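PDB 3LOV: protoporphyrinogen oxidase, which probably oxidises coproporphyrinogen III to coproporphyrin III in heme b biosynthesis, using FAD as cofactor and oxygen as electron acceptor. Local coordinates for residues G12-E24 with L238-I251. Residues are numbered along the deposited sequence; the frame is centred on the assembly and turned at random. Where two conformers were deposited one is given.
With FAD (flavin-adenine dinucleotide), chain B.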
loop_
_atom_site.group_PDB
_atom_site.type_symbol
_atom_site.label_atom_id
_atom_site.label_comp_id
_atom_site.label_asym_id
_atom_site.label_seq_id
_atom_site.Cartn_x
_atom_site.Cartn_y
_atom_site.Cartn_z
ATOM N N GLY A 12 -10.988 9.168 9.991
ATOM C CA GLY A 12 -10.129 8.857 11.090
ATOM C C GLY A 12 -9.161 7.713 10.876
ATOM O O GLY A 12 -8.826 6.970 11.843
ATOM N N GLY A 13 -8.675 7.573 9.640
ATOM C CA GLY A 13 -7.622 6.606 9.364
ATOM C C GLY A 13 -6.283 7.230 9.734
ATOM O O GLY A 13 -6.243 8.268 10.384
ATOM N N ILE A 14 -5.178 6.636 9.279
ATOM C CA ILE A 14 -3.849 7.206 9.556
ATOM C C ILE A 14 -3.704 8.674 8.989
ATOM O O ILE A 14 -3.067 9.531 9.596
ATOM C CB ILE A 14 -2.684 6.285 9.053
ATOM C CG1 ILE A 14 -1.345 6.739 9.695
ATOM C CG2 ILE A 14 -2.650 6.199 7.485
ATOM C CD1 ILE A 14 -0.112 5.933 9.312
ATOM N N THR A 15 -4.273 8.947 7.825
ATOM C CA THR A 15 -4.099 10.233 7.180
ATOM C C THR A 15 -4.767 11.339 8.015
ATOM O O THR A 15 -4.180 12.413 8.250
ATOM C CB THR A 15 -4.680 10.222 5.751
ATOM O OG1 THR A 15 -4.047 9.146 5.017
ATOM C CG2 THR A 15 -4.426 11.571 5.069
ATOM N N GLY A 16 -5.987 11.063 8.454
ATOM C CA GLY A 16 -6.746 11.989 9.287
ATOM C C GLY A 16 -6.159 12.170 10.693
ATOM O O GLY A 16 -6.144 13.275 11.192
ATOM N N LEU A 17 -5.681 11.093 11.313
ATOM C CA LEU A 17 -5.076 11.148 12.653
ATOM C C LEU A 17 -3.721 11.843 12.609
ATOM O O LEU A 17 -3.421 12.693 13.452
ATOM C CB LEU A 17 -4.944 9.744 13.264
ATOM C CG LEU A 17 -6.229 9.166 13.855
ATOM C CD1 LEU A 17 -6.051 7.738 14.304
ATOM C CD2 LEU A 17 -6.702 10.061 15.017
ATOM N N ALA A 18 -2.926 11.542 11.588
ATOM C CA ALA A 18 -1.703 12.291 11.340
ATOM C C ALA A 18 -1.994 13.757 11.053
ATOM O O ALA A 18 -1.271 14.653 11.512
ATOM C CB ALA A 18 -0.920 11.695 10.187
ATOM N N ALA A 19 -3.034 14.019 10.284
ATOM C CA ALA A 19 -3.365 15.400 10.027
ATOM C C ALA A 19 -3.667 16.138 11.370
ATOM O O ALA A 19 -3.273 17.269 11.543
ATOM C CB ALA A 19 -4.548 15.522 9.049
ATOM N N ALA A 20 -4.351 15.498 12.305
ATOM C CA ALA A 20 -4.766 16.216 13.515
ATOM C C ALA A 20 -3.516 16.526 14.341
ATOM O O ALA A 20 -3.426 17.613 14.930
ATOM C CB ALA A 20 -5.741 15.413 14.321
ATOM N N TYR A 21 -2.589 15.555 14.369
ATOM C CA TYR A 21 -1.343 15.623 15.129
ATOM C C TYR A 21 -0.564 16.808 14.640
ATOM O O TYR A 21 -0.108 17.638 15.431
ATOM C CB TYR A 21 -0.500 14.340 14.949
ATOM C CG TYR A 21 0.873 14.433 15.609
ATOM C CD1 TYR A 21 1.043 14.179 16.968
ATOM C CD2 TYR A 21 1.998 14.801 14.868
ATOM C CE1 TYR A 21 2.303 14.306 17.565
ATOM C CE2 TYR A 21 3.224 14.930 15.450
ATOM C CZ TYR A 21 3.377 14.665 16.800
ATOM O OH TYR A 21 4.608 14.803 17.382
ATOM N N TYR A 22 -0.389 16.881 13.327
ATOM C CA TYR A 22 0.392 17.958 12.755
ATOM C C TYR A 22 -0.351 19.288 12.868
ATOM O O TYR A 22 0.288 20.319 13.020
ATOM C CB TYR A 22 0.737 17.695 11.288
ATOM C CG TYR A 22 1.673 16.541 11.056
ATOM C CD1 TYR A 22 2.929 16.520 11.640
ATOM C CD2 TYR A 22 1.312 15.476 10.224
ATOM C CE1 TYR A 22 3.807 15.459 11.429
ATOM C CE2 TYR A 22 2.182 14.392 10.004
ATOM C CZ TYR A 22 3.424 14.395 10.630
ATOM O OH TYR A 22 4.295 13.355 10.438
ATOM N N ALA A 23 -1.686 19.273 12.752
ATOM C CA ALA A 23 -2.474 20.497 12.865
ATOM C C ALA A 23 -2.373 21.051 14.277
ATOM O O ALA A 23 -2.333 22.273 14.440
ATOM C CB ALA A 23 -4.016 20.297 12.453
ATOM N N GLU A 24 -2.359 20.185 15.293
ATOM C CA GLU A 24 -2.258 20.703 16.682
ATOM C C GLU A 24 -0.988 21.553 16.831
ATOM O O GLU A 24 -1.036 22.638 17.390
ATOM C CB GLU A 24 -2.357 19.608 17.749
ATOM C CG GLU A 24 -3.783 19.105 17.933
ATOM C CD GLU A 24 -4.026 18.302 19.192
ATOM O OE1 GLU A 24 -3.067 18.064 19.970
ATOM O OE2 GLU A 24 -5.223 17.911 19.406
ATOM N N LEU A 238 -0.036 2.229 16.970
ATOM C CA LEU A 238 0.255 3.553 16.433
ATOM C C LEU A 238 -1.009 4.408 16.388
ATOM O O LEU A 238 -0.967 5.572 16.755
ATOM C CB LEU A 238 0.908 3.471 15.057
ATOM C CG LEU A 238 0.927 4.716 14.161
ATOM C CD1 LEU A 238 1.728 5.844 14.794
ATOM C CD2 LEU A 238 1.447 4.331 12.765
ATOM N N ILE A 239 -2.124 3.834 15.925
ATOM C CA ILE A 239 -3.410 4.561 15.851
ATOM C C ILE A 239 -3.839 5.048 17.267
ATOM O O ILE A 239 -4.143 6.227 17.468
ATOM C CB ILE A 239 -4.505 3.674 15.197
ATOM C CG1 ILE A 239 -4.086 3.245 13.771
ATOM C CG2 ILE A 239 -5.808 4.336 15.203
ATOM C CD1 ILE A 239 -3.670 4.379 12.814
ATOM N N GLU A 240 -3.767 4.129 18.209
ATOM C CA GLU A 240 -4.126 4.341 19.599
ATOM C C GLU A 240 -3.270 5.425 20.222
ATOM O O GLU A 240 -3.798 6.324 20.862
ATOM C CB GLU A 240 -4.000 3.016 20.372
ATOM C CG GLU A 240 -5.152 2.093 20.090
ATOM C CD GLU A 240 -4.875 0.612 20.366
ATOM O OE1 GLU A 240 -3.721 0.211 20.609
ATOM O OE2 GLU A 240 -5.831 -0.174 20.326
ATOM N N ARG A 241 -1.956 5.393 19.994
ATOM C CA ARG A 241 -1.071 6.419 20.547
ATOM C C ARG A 241 -1.318 7.770 19.901
ATOM O O ARG A 241 -1.250 8.800 20.573
ATOM C CB ARG A 241 0.408 6.024 20.386
ATOM C CG ARG A 241 1.438 7.021 20.938
ATOM C CD ARG A 241 1.227 7.351 22.423
ATOM N NE ARG A 241 1.254 6.149 23.261
ATOM C CZ ARG A 241 2.359 5.549 23.718
ATOM N NH1 ARG A 241 3.577 6.026 23.439
ATOM N NH2 ARG A 241 2.246 4.454 24.463
ATOM N N LEU A 242 -1.610 7.798 18.593
ATOM C CA LEU A 242 -1.905 9.097 17.980
ATOM C C LEU A 242 -3.105 9.761 18.645
ATOM O O LEU A 242 -3.063 10.953 18.969
ATOM C CB LEU A 242 -2.176 9.005 16.462
ATOM C CG LEU A 242 -0.917 8.897 15.624
ATOM C CD1 LEU A 242 -1.288 8.419 14.213
ATOM C CD2 LEU A 242 -0.128 10.234 15.636
ATOM N N GLU A 243 -4.164 8.994 18.854
ATOM C CA GLU A 243 -5.342 9.538 19.488
ATOM C C GLU A 243 -4.982 10.057 20.868
ATOM O O GLU A 243 -5.313 11.190 21.237
ATOM C CB GLU A 243 -6.463 8.505 19.613
ATOM C CG GLU A 243 -7.732 9.172 20.145
ATOM C CD GLU A 243 -8.902 8.270 20.365
ATOM O OE1 GLU A 243 -8.751 7.037 20.326
ATOM O OE2 GLU A 243 -9.996 8.823 20.618
ATOM N N GLU A 244 -4.298 9.216 21.624
ATOM C CA GLU A 244 -3.849 9.557 22.984
ATOM C C GLU A 244 -3.022 10.872 23.086
ATOM O O GLU A 244 -3.259 11.658 23.964
ATOM C CB GLU A 244 -3.092 8.346 23.515
ATOM C CG GLU A 244 -2.692 8.322 24.957
ATOM C CD GLU A 244 -1.801 7.108 25.207
ATOM O OE1 GLU A 244 -2.268 5.977 24.936
ATOM O OE2 GLU A 244 -0.626 7.285 25.601
ATOM N N VAL A 245 -2.102 11.144 22.174
ATOM C CA VAL A 245 -1.309 12.369 22.242
ATOM C C VAL A 245 -2.002 13.640 21.727
ATOM O O VAL A 245 -1.463 14.721 21.832
ATOM C CB VAL A 245 0.102 12.212 21.551
ATOM C CG1 VAL A 245 0.828 11.000 22.124
ATOM C CG2 VAL A 245 0.005 12.111 20.029
ATOM N N LEU A 246 -3.177 13.523 21.119
ATOM C CA LEU A 246 -3.932 14.698 20.715
ATOM C C LEU A 246 -4.425 15.372 22.003
ATOM O O LEU A 246 -4.961 14.708 22.885
ATOM C CB LEU A 246 -5.099 14.305 19.808
ATOM C CG LEU A 246 -4.696 13.615 18.499
ATOM C CD1 LEU A 246 -5.946 13.005 17.829
ATOM C CD2 LEU A 246 -3.965 14.583 17.591
ATOM N N GLU A 247 -4.222 16.678 22.116
ATOM C CA GLU A 247 -4.586 17.381 23.355
ATOM C C GLU A 247 -5.823 18.252 23.280
ATOM O O GLU A 247 -6.382 18.601 24.312
ATOM C CB GLU A 247 -3.411 18.226 23.841
ATOM C CG GLU A 247 -2.284 17.376 24.393
ATOM C CD GLU A 247 -1.145 18.205 24.972
ATOM O OE1 GLU A 247 -0.390 18.873 24.200
ATOM O OE2 GLU A 247 -1.015 18.170 26.216
ATOM N N ARG A 248 -6.243 18.643 22.090
ATOM C CA ARG A 248 -7.423 19.471 21.991
ATOM C C ARG A 248 -8.365 19.133 20.828
ATOM O O ARG A 248 -9.471 19.651 20.762
ATOM C CB ARG A 248 -7.007 20.941 21.957
ATOM C CG ARG A 248 -6.414 21.392 20.672
ATOM C CD ARG A 248 -6.259 22.913 20.679
ATOM N NE ARG A 248 -5.931 23.419 19.354
ATOM C CZ ARG A 248 -4.730 23.349 18.793
ATOM N NH1 ARG A 248 -3.712 22.829 19.451
ATOM N NH2 ARG A 248 -4.543 23.833 17.568
ATOM N N SER A 249 -7.955 18.245 19.938
ATOM C CA SER A 249 -8.818 17.833 18.821
ATOM C C SER A 249 -10.016 17.050 19.318
ATOM O O SER A 249 -9.859 16.154 20.119
ATOM C CB SER A 249 -8.026 16.940 17.883
ATOM O OG SER A 249 -6.945 17.635 17.309
ATOM N N GLU A 250 -11.201 17.396 18.862
ATOM C CA GLU A 250 -12.398 16.643 19.216
ATOM C C GLU A 250 -12.647 15.531 18.191
ATOM O O GLU A 250 -12.800 15.803 17.015
ATOM C CB GLU A 250 -13.598 17.560 19.254
ATOM C CG GLU A 250 -14.803 16.923 19.960
ATOM C CD GLU A 250 -16.124 17.529 19.540
ATOM O OE1 GLU A 250 -16.120 18.619 18.928
ATOM O OE2 GLU A 250 -17.173 16.914 19.825
ATOM N N ILE A 251 -12.687 14.273 18.645
ATOM C CA ILE A 251 -12.873 13.123 17.749
ATOM C C ILE A 251 -14.333 12.702 17.824
ATOM O O ILE A 251 -14.782 12.307 18.898
ATOM C CB ILE A 251 -12.048 11.862 18.173
ATOM C CG1 ILE A 251 -10.544 12.150 18.350
ATOM C CG2 ILE A 251 -12.316 10.714 17.210
ATOM C CD1 ILE A 251 -9.728 12.003 17.188
HETATM P PA FAD B . -8.358 4.720 5.211
HETATM O O1A FAD B . -7.501 3.854 6.070
HETATM O O2A FAD B . -9.209 4.081 4.178
HETATM O O5B FAD B . -9.284 5.602 6.158
HETATM C C5B FAD B . -10.411 6.295 5.689
HETATM C C4B FAD B . -11.269 6.663 6.906
HETATM O O4B FAD B . -12.326 7.549 6.530
HETATM C C3B FAD B . -11.867 5.423 7.539
HETATM O O3B FAD B . -11.713 5.425 8.947
HETATM C C2B FAD B . -13.314 5.538 7.098
HETATM O O2B FAD B . -14.205 4.981 7.998
HETATM C C1B FAD B . -13.526 7.036 7.037
HETATM N N9A FAD B . -14.640 7.488 6.189
HETATM C C8A FAD B . -15.151 6.999 5.007
HETATM N N7A FAD B . -16.195 7.766 4.601
HETATM C C5A FAD B . -16.362 8.755 5.532
HETATM C C6A FAD B . -17.239 9.835 5.651
HETATM N N6A FAD B . -18.149 10.091 4.715
HETATM N N1A FAD B . -17.147 10.677 6.747
HETATM C C2A FAD B . -16.171 10.484 7.695
HETATM N N3A FAD B . -15.285 9.430 7.562
HETATM C C4A FAD B . -15.396 8.581 6.520
HETATM N N1 FAD B . 0.653 0.451 3.130
HETATM C C2 FAD B . 1.903 0.226 3.637
HETATM O O2 FAD B . 2.677 1.169 3.849
HETATM N N3 FAD B . 2.310 -1.060 3.890
HETATM C C4 FAD B . 1.524 -2.125 3.636
HETATM O O4 FAD B . 1.937 -3.236 3.915
HETATM C C4X FAD B . 0.272 -1.933 3.092
HETATM N N5 FAD B . -0.559 -3.020 2.874
HETATM C C5X FAD B . -1.831 -2.791 2.343
HETATM C C6 FAD B . -2.674 -3.875 2.076
HETATM C C7 FAD B . -3.955 -3.659 1.540
HETATM C C7M FAD B . -4.859 -4.825 1.265
HETATM C C8 FAD B . -4.415 -2.351 1.302
HETATM C C8M FAD B . -5.786 -2.072 0.711
HETATM C C9 FAD B . -3.591 -1.264 1.577
HETATM C C9A FAD B . -2.290 -1.467 2.093
HETATM N N10 FAD B . -1.457 -0.376 2.370
HETATM C C10 FAD B . -0.170 -0.621 2.863
HETATM C "C1'" FAD B . -1.855 1.059 2.114
HETATM C "C2'" FAD B . -2.389 1.666 3.435
HETATM O "O2'" FAD B . -3.523 0.975 3.808
HETATM C "C3'" FAD B . -2.740 3.155 3.318
HETATM O "O3'" FAD B . -1.497 3.843 3.271
HETATM C "C4'" FAD B . -3.544 3.755 4.500
HETATM O "O4'" FAD B . -4.311 2.839 5.259
HETATM C "C5'" FAD B . -4.541 4.793 4.023
HETATM O "O5'" FAD B . -5.129 5.408 5.141
HETATM P P FAD B . -6.163 6.579 4.912
HETATM O O1P FAD B . -5.775 7.476 3.766
HETATM O O2P FAD B . -6.551 7.288 6.188
HETATM O O3P FAD B . -7.507 5.806 4.389
#
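Glu24 reaches from helix 14-24 into the turn 246-249, where its carboxylate shows how one side chain can tie down a loop's backbone. With CG anti to the carbonyl carbon (chi1 -75°), its extended chain carries the carboxylate there. OE1 offers its syn lone pair to Glu247 N at 2.8 Å, nearly straight (178°). OE2 takes three donors: Arg248 N from above the carboxylate plane, Ser249 N nearly along the C-O axis, and Ser249 OG on the anti side at 2.7 Å. An alanine in place of Glu24 would probably leave three backbone amides and the serine hydroxyl without their acceptor and free the turn to shift. Glu24 CG lies over one face of the Arg248 guanidinium, whose NH1 bonds weakly, in plane, to Glu24 O while NH2 bonds to Leu30 O. Helix 14-24 is the first of the Rossmann-type FAD domain, and the turn leads into edge strand 250-252 of its parallel sheet. Farther back, the axes of helices 14-24 and 238-245 approach to 9.7 Å, directions 31° apart. Leu17 CD1 meets Ile239 CG2 at 3.5 Å, its CD2 Leu246 CD1. Val245 CG2 comes to the Tyr21 ring edge. Beyond Ile14, Thr15 OG1 donates to FAD O1P.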